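Uncharacterized protein ScGH5_18 (Streptomyces cattleya, PDB 7LR8) is a family 5 glycoside hydrolase that probably hydrolyses the Manβ1-4GlcNAc linkage of N-glycan cores. Local coordinates at residues B[352-364]-B[393-405]. The protein carries 1 engineered substitution. Residues are numbered along the deposited sequence; the frame is centred on the assembly and turned at random.
Sequences APRPRTTALVVDV and GARPTTVLAEHAT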
loop_
_atom_site.group_PDB
_atom_site.type_symbol
_atom_site.label_atom_id
_atom_site.label_comp_id
_atom_site.label_asym_id
_atom_site.label_seq_id
_atom_site.Cartn_x
_atom_site.Cartn_y
_atom_site.Cartn_z
ATOM N N ALA B 352 37.816 -26.572 -12.191
ATOM C CA ALA B 352 37.931 -26.857 -10.769
ATOM C C ALA B 352 37.995 -25.548 -9.984
ATOM O O ALA B 352 38.566 -24.562 -10.464
ATOM C CB ALA B 352 39.177 -27.696 -10.485
ATOM N N PRO B 353 37.415 -25.498 -8.789
ATOM C CA PRO B 353 37.598 -24.308 -7.954
ATOM C C PRO B 353 39.059 -24.170 -7.571
ATOM O O PRO B 353 39.799 -25.157 -7.476
ATOM C CB PRO B 353 36.713 -24.584 -6.733
ATOM C CG PRO B 353 36.649 -26.066 -6.655
ATOM C CD PRO B 353 36.691 -26.568 -8.080
ATOM N N ARG B 354 39.483 -22.923 -7.382
ATOM C CA ARG B 354 40.857 -22.629 -7.001
ATOM C C ARG B 354 40.834 -21.914 -5.659
ATOM O O ARG B 354 40.271 -20.806 -5.556
ATOM C CB ARG B 354 41.573 -21.783 -8.060
ATOM C CG ARG B 354 41.654 -22.468 -9.413
ATOM C CD ARG B 354 42.268 -21.581 -10.495
ATOM N NE ARG B 354 42.496 -22.358 -11.718
ATOM C CZ ARG B 354 43.660 -22.901 -12.069
ATOM N NH1 ARG B 354 44.731 -22.745 -11.304
ATOM N NH2 ARG B 354 43.759 -23.601 -13.195
ATOM N N PRO B 355 41.403 -22.511 -4.612
ATOM C CA PRO B 355 41.394 -21.872 -3.292
ATOM C C PRO B 355 42.134 -20.546 -3.315
ATOM O O PRO B 355 42.987 -20.281 -4.171
ATOM C CB PRO B 355 42.112 -22.885 -2.395
ATOM C CG PRO B 355 42.058 -24.190 -3.155
ATOM C CD PRO B 355 42.091 -23.812 -4.600
ATOM N N ARG B 356 41.812 -19.714 -2.329
ATOM C CA ARG B 356 42.428 -18.401 -2.159
ATOM C C ARG B 356 43.202 -18.410 -0.845
ATOM O O ARG B 356 42.612 -18.333 0.235
ATOM C CB ARG B 356 41.366 -17.307 -2.190
ATOM C CG ARG B 356 40.666 -17.218 -3.532
ATOM C CD ARG B 356 39.829 -15.951 -3.667
ATOM N NE ARG B 356 39.544 -15.719 -5.078
ATOM C CZ ARG B 356 39.390 -14.529 -5.639
ATOM N NH1 ARG B 356 39.482 -13.423 -4.911
ATOM N NH2 ARG B 356 39.151 -14.454 -6.942
ATOM N N THR B 357 44.529 -18.511 -0.943
ATOM C CA THR B 357 45.372 -18.678 0.232
ATOM C C THR B 357 45.869 -17.364 0.821
ATOM O O THR B 357 46.481 -17.386 1.894
ATOM C CB THR B 357 46.580 -19.558 -0.113
ATOM O OG1 THR B 357 47.138 -20.096 1.088
ATOM C CG2 THR B 357 47.650 -18.733 -0.854
ATOM N N THR B 358 45.650 -16.237 0.142
ATOM C CA THR B 358 46.047 -14.918 0.624
ATOM C C THR B 358 44.816 -14.164 1.114
ATOM O O THR B 358 43.848 -13.996 0.363
ATOM C CB THR B 358 46.740 -14.109 -0.477
ATOM O OG1 THR B 358 47.920 -14.797 -0.925
ATOM C CG2 THR B 358 47.122 -12.726 0.043
ATOM N N ALA B 359 44.858 -13.693 2.361
ATOM C CA ALA B 359 43.708 -13.055 2.990
ATOM C C ALA B 359 44.038 -11.621 3.392
ATOM O O ALA B 359 45.098 -11.358 3.972
ATOM C CB ALA B 359 43.243 -13.845 4.213
ATOM N N LEU B 360 43.132 -10.704 3.072
ATOM C CA LEU B 360 43.244 -9.311 3.486
ATOM C C LEU B 360 42.546 -9.136 4.830
ATOM O O LEU B 360 41.423 -9.616 5.014
ATOM C CB LEU B 360 42.617 -8.390 2.439
ATOM C CG LEU B 360 42.433 -6.915 2.798
ATOM C CD1 LEU B 360 43.785 -6.217 2.826
ATOM C CD2 LEU B 360 41.492 -6.236 1.811
ATOM N N VAL B 361 43.205 -8.444 5.761
ATOM C CA VAL B 361 42.627 -8.249 7.091
ATOM C C VAL B 361 41.504 -7.224 7.026
ATOM O O VAL B 361 41.685 -6.111 6.516
ATOM C CB VAL B 361 43.705 -7.813 8.094
ATOM C CG1 VAL B 361 43.064 -7.520 9.457
ATOM C CG2 VAL B 361 44.784 -8.877 8.213
ATOM N N VAL B 362 40.345 -7.580 7.576
ATOM C CA VAL B 362 39.192 -6.687 7.641
ATOM C C VAL B 362 38.958 -6.321 9.099
ATOM O O VAL B 362 38.615 -7.183 9.918
ATOM C CB VAL B 362 37.943 -7.332 7.029
ATOM C CG1 VAL B 362 36.736 -6.421 7.190
ATOM C CG2 VAL B 362 38.194 -7.655 5.561
ATOM N N ASP B 363 39.130 -5.039 9.422
ATOM C CA ASP B 363 38.941 -4.521 10.774
ATOM C C ASP B 363 37.794 -3.523 10.709
ATOM O O ASP B 363 37.959 -2.419 10.180
ATOM C CB ASP B 363 40.223 -3.870 11.296
ATOM C CG ASP B 363 40.144 -3.496 12.774
ATOM O OD1 ASP B 363 39.032 -3.457 13.346
ATOM O OD2 ASP B 363 41.210 -3.222 13.363
ATOM N N VAL B 364 36.631 -3.923 11.217
ATOM C CA VAL B 364 35.446 -3.077 11.223
ATOM C C VAL B 364 35.090 -2.630 12.640
ATOM O O VAL B 364 33.954 -2.231 12.897
ATOM C CB VAL B 364 34.256 -3.776 10.546
ATOM C CG1 VAL B 364 34.604 -4.119 9.094
ATOM C CG2 VAL B 364 33.865 -5.035 11.306
ATOM N N GLY B 393 46.713 -9.790 -9.141
ATOM C CA GLY B 393 46.578 -11.214 -9.375
ATOM C C GLY B 393 46.722 -12.086 -8.148
ATOM O O GLY B 393 46.873 -13.309 -8.288
ATOM N N ALA B 394 46.676 -11.498 -6.952
ATOM C CA ALA B 394 46.802 -12.242 -5.704
ATOM C C ALA B 394 45.552 -13.038 -5.339
ATOM O O ALA B 394 45.612 -13.831 -4.392
ATOM C CB ALA B 394 47.134 -11.284 -4.557
ATOM N N ARG B 395 44.439 -12.850 -6.044
ATOM C CA ARG B 395 43.194 -13.562 -5.776
ATOM C C ARG B 395 42.849 -13.561 -4.280
ATOM O O ARG B 395 42.744 -14.620 -3.660
ATOM C CB ARG B 395 43.271 -14.987 -6.312
ATOM C CG ARG B 395 43.732 -15.085 -7.786
ATOM C CD ARG B 395 43.657 -16.538 -8.344
ATOM N NE ARG B 395 42.327 -17.097 -8.111
ATOM C CZ ARG B 395 42.053 -18.046 -7.218
ATOM N NH1 ARG B 395 43.030 -18.577 -6.495
ATOM N NH2 ARG B 395 40.801 -18.465 -7.053
ATOM N N PRO B 396 42.676 -12.384 -3.680
ATOM C CA PRO B 396 42.521 -12.321 -2.220
ATOM C C PRO B 396 41.179 -12.858 -1.746
ATOM O O PRO B 396 40.154 -12.725 -2.421
ATOM C CB PRO B 396 42.640 -10.822 -1.921
ATOM C CG PRO B 396 42.112 -10.157 -3.173
ATOM C CD PRO B 396 42.611 -11.053 -4.308
ATOM N N THR B 397 41.200 -13.477 -0.558
ATOM C CA THR B 397 40.012 -13.594 0.274
ATOM C C THR B 397 40.135 -12.569 1.398
ATOM O O THR B 397 41.010 -11.695 1.368
ATOM C CB THR B 397 39.822 -15.022 0.811
ATOM O OG1 THR B 397 38.550 -15.116 1.474
ATOM C CG2 THR B 397 40.928 -15.410 1.789
ATOM N N THR B 398 39.255 -12.659 2.400
ATOM C CA THR B 398 39.303 -11.760 3.548
ATOM C C THR B 398 39.294 -12.564 4.843
ATOM O O THR B 398 38.866 -13.724 4.882
ATOM C CB THR B 398 38.137 -10.744 3.551
ATOM O OG1 THR B 398 36.873 -11.412 3.726
ATOM C CG2 THR B 398 38.112 -9.953 2.252
ATOM N N VAL B 399 39.793 -11.934 5.904
ATOM C CA VAL B 399 39.808 -12.534 7.236
ATOM C C VAL B 399 39.599 -11.419 8.254
ATOM O O VAL B 399 40.131 -10.316 8.099
ATOM C CB VAL B 399 41.119 -13.313 7.493
ATOM C CG1 VAL B 399 42.327 -12.383 7.493
ATOM C CG2 VAL B 399 41.037 -14.092 8.814
ATOM N N LEU B 400 38.799 -11.699 9.286
ATOM C CA LEU B 400 38.557 -10.711 10.329
ATOM C C LEU B 400 39.806 -10.479 11.171
ATOM O O LEU B 400 40.607 -11.391 11.404
ATOM C CB LEU B 400 37.411 -11.157 11.238
ATOM C CG LEU B 400 35.989 -11.003 10.712
ATOM C CD1 LEU B 400 35.014 -11.412 11.813
ATOM C CD2 LEU B 400 35.734 -9.565 10.267
ATOM N N ALA B 401 39.961 -9.234 11.635
ATOM C CA ALA B 401 41.078 -8.885 12.509
ATOM C C ALA B 401 41.198 -9.854 13.680
ATOM O O ALA B 401 42.306 -10.269 14.044
ATOM C CB ALA B 401 40.912 -7.451 13.022
ATOM N N GLU B 402 40.063 -10.238 14.273
ATOM C CA GLU B 402 40.073 -11.131 15.426
ATOM C C GLU B 402 40.581 -12.525 15.077
ATOM O O GLU B 402 40.911 -13.292 15.989
ATOM C CB GLU B 402 38.670 -11.228 16.028
ATOM C CG GLU B 402 37.586 -11.615 15.030
ATOM C CD GLU B 402 36.185 -11.531 15.620
ATOM O OE1 GLU B 402 35.773 -12.482 16.317
ATOM O OE2 GLU B 402 35.497 -10.512 15.386
ATOM N N HIS B 403 40.644 -12.869 13.788
ATOM C CA HIS B 403 41.114 -14.175 13.340
ATOM C C HIS B 403 42.432 -14.101 12.586
ATOM O O HIS B 403 42.915 -15.137 12.109
ATOM C CB HIS B 403 40.057 -14.847 12.448
ATOM C CG HIS B 403 38.762 -15.133 13.148
ATOM N ND1 HIS B 403 38.694 -15.851 14.321
ATOM C CD2 HIS B 403 37.486 -14.807 12.833
ATOM C CE1 HIS B 403 37.434 -15.945 14.708
ATOM N NE2 HIS B 403 36.680 -15.319 13.821
ATOM N N ALA B 404 43.036 -12.914 12.478
ATOM C CA ALA B 404 44.216 -12.742 11.633
ATOM C C ALA B 404 45.407 -13.569 12.104
ATOM O O ALA B 404 46.302 -13.853 11.299
ATOM C CB ALA B 404 44.597 -11.260 11.565
ATOM N N THR B 405 45.446 -13.959 13.383
ATOM C CA THR B 405 46.519 -14.797 13.916
ATOM C C THR B 405 45.996 -16.113 14.487
ATOM O O THR B 405 46.685 -16.759 15.284
ATOM C CB THR B 405 47.316 -14.044 14.983
ATOM O OG1 THR B 405 46.444 -13.659 16.051
ATOM C CG2 THR B 405 47.969 -12.803 14.385
HETATM O O HOH W 1 44.822 -16.184 -2.665
HETATM O O HOH W 2 47.728 -15.271 -3.658
#
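Arg395 reaches across to the chain leading into strand 358-362 and grips two successive carbonyls from the edge of its guanidinium: NH2 bonds Arg354 O at 2.8 Å and NH1 bonds Pro355 O at 2.9 Å. A bend at chi3 (52°) turns the group that way. Arg356 crosses Arg395 at about a right angle, the guanidinium planes 76° apart, and its NH1 donates to Pro396 O (2.7 Å) from above that carbonyl plane. Arg356 NH2 bonds the backbone O of Asp294, whose carboxylate forms a salt bridge with Arg395 NE; that negative charge probably offsets the closeness of the two arginines (Arg356 NE to Arg395 NH2, 3.6 Å). Replacing Arg356 by alanine is likely to leave Pro396 O and Asp294 O without this donor and to open a gap beside Arg395.

Two waters join Thr358 to the carbonyls of Ala394 and Arg395. Beyond them five backbone hydrogen bonds hold the two strands in parallel register, from Thr397 N to Thr358 O (2.9 Å) through to Ala401 N to Val362 O.

Ala359 CB packs on Val399 CG1 (3.7 Å) on the face covered by helix 407-413; on the other, Val362 CG2 meets Thr398 CB (3.7 Å). Helix 381-391 connects the two strands in sequence, giving a beta-alpha-beta unit in a small C-terminal parallel sheet, outside the eight-stranded barrel.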